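Long-range contact in ParA (Salmonella enterica subsp. enterica serovar Newport str. SL317, PDB 3EZF), which probably acts as an ATPase of P1-type plasmid partition that also binds DNA and, in an ADP-dependent way, regulates transcription: residues Thr277-Leu288 and His326-Tyr337. Sequence-based numbering, arbitrary orientation.
Sequences TPPAQVDFHSTL and HETSHSLAREVY
Phe284 reaches across from helix 281-288 to helix 326-337 and lands on Ser329, whose CB sits over one ring face, 3.6 Å from the centroid, a CH-pi contact. Leu288 CD1, one turn on in the same helix as Phe284, covers the opposite face, so the ring is held between the two. With CG anti to its backbone N (chi1 171°), the phenyl extends far enough for CZ to meet Leu332 CB. Ser329 also serves the loop: its OG donates to Pro279 O (3.1 Å), tilted 20° from the carbonyl plane, which ties helix 326-337 to the turn after Thr277. That turn follows strand 272-277 of the parallel sheet in the P-loop NTPase fold; strand 312-317 is its neighbour in the sheet, and the two helices that follow these strands run side by side, their axes 9.7 Å apart and 22° from parallel. Deep in the contact Tyr337 OH donates to Thr277 OG1; the modelled separation is very short, and at 2.8 Å resolution its exact length means little. Thr287 CG2 lies 3.8 Å from the same Tyr337 OH, while Thr287 OG1 turns back to Asp283 O. The His326 end is the solvent side: there the imidazole lays one face over Pro279 C and Ala280 CA, and Gln281 brings its backbone N near ring atoms CD2 and NE2 while its side chain heads off toward solvent. Leu288 CD2 touches Val336 CG1 at 3.9 Å, beside Leu20 and Arg16 of the second subunit.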
loop_
_atom_site.group_PDB
_atom_site.type_symbol
_atom_site.label_atom_id
_atom_site.label_comp_id
_atom_site.label_asym_id
_atom_site.label_seq_id
_atom_site.Cartn_x
_atom_site.Cartn_y
_atom_site.Cartn_z
ATOM N N THR A 277 -12.677 -0.555 -10.253
ATOM C CA THR A 277 -13.333 -0.002 -9.064
ATOM C C THR A 277 -13.585 -1.058 -7.995
ATOM O O THR A 277 -14.161 -2.110 -8.270
ATOM C CB THR A 277 -14.679 0.667 -9.411
ATOM O OG1 THR A 277 -14.462 1.695 -10.384
ATOM C CG2 THR A 277 -15.301 1.290 -8.168
ATOM N N PRO A 278 -13.141 -0.787 -6.758
ATOM C CA PRO A 278 -13.328 -1.725 -5.650
ATOM C C PRO A 278 -14.788 -1.801 -5.225
ATOM O O PRO A 278 -15.526 -0.818 -5.333
ATOM C CB PRO A 278 -12.454 -1.136 -4.545
ATOM C CG PRO A 278 -11.414 -0.368 -5.292
ATOM C CD PRO A 278 -12.226 0.295 -6.364
ATOM N N PRO A 279 -15.220 -2.976 -4.732
ATOM C CA PRO A 279 -16.590 -3.237 -4.268
ATOM C C PRO A 279 -16.850 -2.579 -2.908
ATOM O O PRO A 279 -17.919 -2.008 -2.669
ATOM C CB PRO A 279 -16.633 -4.760 -4.189
ATOM C CG PRO A 279 -15.232 -5.092 -3.744
ATOM C CD PRO A 279 -14.396 -4.196 -4.645
ATOM N N ALA A 280 -15.849 -2.669 -2.032
ATOM C CA ALA A 280 -15.898 -2.107 -0.682
ATOM C C ALA A 280 -16.556 -0.729 -0.610
ATOM O O ALA A 280 -16.077 0.237 -1.202
ATOM C CB ALA A 280 -14.487 -2.040 -0.105
ATOM N N GLN A 281 -17.650 -0.650 0.137
ATOM C CA GLN A 281 -18.396 0.592 0.296
ATOM C C GLN A 281 -17.490 1.806 0.527
ATOM O O GLN A 281 -17.774 2.899 0.034
ATOM C CB GLN A 281 -19.399 0.450 1.453
ATOM C CG GLN A 281 -20.825 0.886 1.111
ATOM C CD GLN A 281 -21.192 2.250 1.680
ATOM O OE1 GLN A 281 -20.507 3.248 1.447
ATOM N NE2 GLN A 281 -22.288 2.295 2.428
ATOM N N VAL A 282 -16.398 1.618 1.263
ATOM C CA VAL A 282 -15.480 2.721 1.547
ATOM C C VAL A 282 -14.516 2.974 0.395
ATOM O O VAL A 282 -14.211 4.123 0.067
ATOM C CB VAL A 282 -14.664 2.458 2.836
ATOM C CG1 VAL A 282 -13.545 3.478 2.961
ATOM C CG2 VAL A 282 -15.577 2.548 4.053
ATOM N N ASP A 283 -14.038 1.893 -0.210
ATOM C CA ASP A 283 -13.112 1.985 -1.330
ATOM C C ASP A 283 -13.812 2.620 -2.528
ATOM O O ASP A 283 -13.176 3.216 -3.395
ATOM C CB ASP A 283 -12.593 0.589 -1.690
ATOM C CG ASP A 283 -11.691 0.002 -0.609
ATOM O OD1 ASP A 283 -12.050 0.096 0.587
ATOM O OD2 ASP A 283 -10.629 -0.559 -0.960
ATOM N N PHE A 284 -15.132 2.483 -2.565
ATOM C CA PHE A 284 -15.946 3.059 -3.632
ATOM C C PHE A 284 -15.868 4.587 -3.522
ATOM O O PHE A 284 -15.841 5.318 -4.519
ATOM C CB PHE A 284 -17.402 2.594 -3.482
ATOM C CG PHE A 284 -18.363 3.287 -4.404
ATOM C CD1 PHE A 284 -18.250 3.146 -5.787
ATOM C CD2 PHE A 284 -19.371 4.098 -3.887
ATOM C CE1 PHE A 284 -19.126 3.804 -6.644
ATOM C CE2 PHE A 284 -20.258 4.765 -4.733
ATOM C CZ PHE A 284 -20.133 4.620 -6.118
ATOM N N HIS A 285 -15.828 5.071 -2.294
ATOM C CA HIS A 285 -15.749 6.495 -2.096
ATOM C C HIS A 285 -14.405 7.013 -2.613
ATOM O O HIS A 285 -14.361 7.989 -3.361
ATOM C CB HIS A 285 -15.921 6.817 -0.612
ATOM C CG HIS A 285 -16.100 8.269 -0.332
ATOM N ND1 HIS A 285 -15.107 9.200 -0.559
ATOM C CD2 HIS A 285 -17.161 8.968 0.139
ATOM C CE1 HIS A 285 -15.548 10.404 -0.241
ATOM N NE2 HIS A 285 -16.796 10.287 0.185
ATOM N N SER A 286 -13.318 6.346 -2.228
ATOM C CA SER A 286 -11.962 6.740 -2.627
ATOM C C SER A 286 -11.736 6.814 -4.121
ATOM O O SER A 286 -11.232 7.813 -4.636
ATOM C CB SER A 286 -10.932 5.779 -2.046
ATOM O OG SER A 286 -10.836 5.941 -0.649
ATOM N N THR A 287 -12.093 5.743 -4.815
ATOM C CA THR A 287 -11.906 5.701 -6.254
ATOM C C THR A 287 -12.590 6.882 -6.939
ATOM O O THR A 287 -12.057 7.442 -7.903
ATOM C CB THR A 287 -12.415 4.366 -6.823
ATOM O OG1 THR A 287 -11.784 3.290 -6.114
ATOM C CG2 THR A 287 -12.065 4.244 -8.302
ATOM N N LEU A 288 -13.756 7.267 -6.424
ATOM C CA LEU A 288 -14.505 8.393 -6.981
ATOM C C LEU A 288 -13.747 9.664 -6.678
ATOM O O LEU A 288 -13.546 10.513 -7.544
ATOM C CB LEU A 288 -15.904 8.493 -6.367
ATOM C CG LEU A 288 -16.936 7.425 -6.716
ATOM C CD1 LEU A 288 -18.267 7.836 -6.129
ATOM C CD2 LEU A 288 -17.054 7.285 -8.216
ATOM N N HIS A 326 -22.180 -3.631 -1.699
ATOM C CA HIS A 326 -21.213 -3.931 -2.759
ATOM C C HIS A 326 -21.876 -4.042 -4.139
ATOM O O HIS A 326 -21.233 -3.822 -5.166
ATOM C CB HIS A 326 -20.435 -5.212 -2.423
ATOM C CG HIS A 326 -19.652 -5.126 -1.145
ATOM N ND1 HIS A 326 -18.775 -6.108 -0.741
ATOM C CD2 HIS A 326 -19.632 -4.184 -0.169
ATOM C CE1 HIS A 326 -18.249 -5.780 0.426
ATOM N NE2 HIS A 326 -18.754 -4.613 0.795
ATOM N N GLU A 327 -23.164 -4.379 -4.150
ATOM C CA GLU A 327 -23.948 -4.488 -5.382
ATOM C C GLU A 327 -24.609 -3.121 -5.616
ATOM O O GLU A 327 -25.092 -2.821 -6.710
ATOM C CB GLU A 327 -25.011 -5.586 -5.227
ATOM C CG GLU A 327 -26.070 -5.644 -6.327
ATOM C CD GLU A 327 -27.064 -6.796 -6.138
ATOM O OE1 GLU A 327 -28.145 -6.775 -6.774
ATOM O OE2 GLU A 327 -26.761 -7.730 -5.358
ATOM N N THR A 328 -24.602 -2.297 -4.567
ATOM C CA THR A 328 -25.178 -0.950 -4.586
ATOM C C THR A 328 -24.185 0.058 -5.142
ATOM O O THR A 328 -24.563 0.995 -5.852
ATOM C CB THR A 328 -25.588 -0.486 -3.158
ATOM O OG1 THR A 328 -26.706 -1.262 -2.703
ATOM C CG2 THR A 328 -25.955 0.999 -3.150
ATOM N N SER A 329 -22.915 -0.124 -4.798
ATOM C CA SER A 329 -21.880 0.773 -5.287
ATOM C C SER A 329 -21.598 0.364 -6.726
ATOM O O SER A 329 -20.927 1.075 -7.472
ATOM C CB SER A 329 -20.610 0.675 -4.420
ATOM O OG SER A 329 -19.992 -0.595 -4.498
ATOM N N HIS A 330 -22.132 -0.793 -7.105
ATOM C CA HIS A 330 -21.974 -1.311 -8.458
ATOM C C HIS A 330 -22.925 -0.555 -9.385
ATOM O O HIS A 330 -22.560 -0.182 -10.504
ATOM C CB HIS A 330 -22.317 -2.799 -8.505
ATOM C CG HIS A 330 -22.242 -3.390 -9.875
ATOM N ND1 HIS A 330 -22.965 -4.498 -10.252
ATOM C CD2 HIS A 330 -21.504 -3.038 -10.960
ATOM C CE1 HIS A 330 -22.681 -4.807 -11.507
ATOM N NE2 HIS A 330 -21.797 -3.935 -11.955
ATOM N N SER A 331 -24.150 -0.349 -8.905
ATOM C CA SER A 331 -25.181 0.361 -9.651
ATOM C C SER A 331 -24.746 1.809 -9.811
ATOM O O SER A 331 -25.059 2.450 -10.804
ATOM C CB SER A 331 -26.517 0.288 -8.900
ATOM O OG SER A 331 -27.531 1.012 -9.573
ATOM N N LEU A 332 -24.014 2.309 -8.820
ATOM C CA LEU A 332 -23.505 3.678 -8.839
ATOM C C LEU A 332 -22.285 3.778 -9.758
ATOM O O LEU A 332 -21.893 4.869 -10.172
ATOM C CB LEU A 332 -23.125 4.115 -7.420
ATOM C CG LEU A 332 -24.250 4.057 -6.389
ATOM C CD1 LEU A 332 -23.725 4.464 -5.028
ATOM C CD2 LEU A 332 -25.377 4.973 -6.829
ATOM N N ALA A 333 -21.691 2.627 -10.070
ATOM C CA ALA A 333 -20.524 2.563 -10.946
ATOM C C ALA A 333 -20.947 2.899 -12.371
ATOM O O ALA A 333 -20.352 3.764 -13.023
ATOM C CB ALA A 333 -19.907 1.168 -10.899
ATOM N N ARG A 334 -21.977 2.205 -12.849
ATOM C CA ARG A 334 -22.491 2.436 -14.188
ATOM C C ARG A 334 -22.745 3.926 -14.397
ATOM O O ARG A 334 -22.604 4.433 -15.505
ATOM C CB ARG A 334 -23.776 1.629 -14.400
ATOM C CG ARG A 334 -23.540 0.212 -14.926
ATOM C CD ARG A 334 -23.707 0.167 -16.447
ATOM N NE ARG A 334 -23.287 -1.099 -17.052
ATOM C CZ ARG A 334 -23.717 -2.300 -16.676
ATOM N NH1 ARG A 334 -24.587 -2.420 -15.678
ATOM N NH2 ARG A 334 -23.288 -3.382 -17.311
ATOM N N GLU A 335 -23.108 4.623 -13.322
ATOM C CA GLU A 335 -23.359 6.063 -13.379
ATOM C C GLU A 335 -22.167 6.807 -13.966
ATOM O O GLU A 335 -22.144 7.138 -15.151
ATOM C CB GLU A 335 -23.614 6.616 -11.982
ATOM C CG GLU A 335 -25.040 6.501 -11.502
ATOM C CD GLU A 335 -25.483 5.074 -11.293
ATOM O OE1 GLU A 335 -25.454 4.300 -12.274
ATOM O OE2 GLU A 335 -25.865 4.732 -10.149
ATOM N N VAL A 336 -21.183 7.067 -13.110
ATOM C CA VAL A 336 -19.965 7.769 -13.492
ATOM C C VAL A 336 -19.389 7.298 -14.828
ATOM O O VAL A 336 -19.420 8.026 -15.828
ATOM C CB VAL A 336 -18.887 7.624 -12.383
ATOM C CG1 VAL A 336 -19.273 8.455 -11.177
ATOM C CG2 VAL A 336 -18.749 6.172 -11.971
ATOM N N TYR A 337 -18.873 6.075 -14.839
ATOM C CA TYR A 337 -18.278 5.498 -16.032
ATOM C C TYR A 337 -19.225 5.486 -17.229
ATOM O O TYR A 337 -18.795 5.292 -18.364
ATOM C CB TYR A 337 -17.813 4.075 -15.734
ATOM C CG TYR A 337 -16.848 3.991 -14.584
ATOM C CD1 TYR A 337 -17.233 3.461 -13.359
ATOM C CD2 TYR A 337 -15.549 4.450 -14.721
ATOM C CE1 TYR A 337 -16.340 3.392 -12.300
ATOM C CE2 TYR A 337 -14.650 4.387 -13.674
ATOM C CZ TYR A 337 -15.047 3.861 -12.466
ATOM O OH TYR A 337 -14.134 3.813 -11.441
#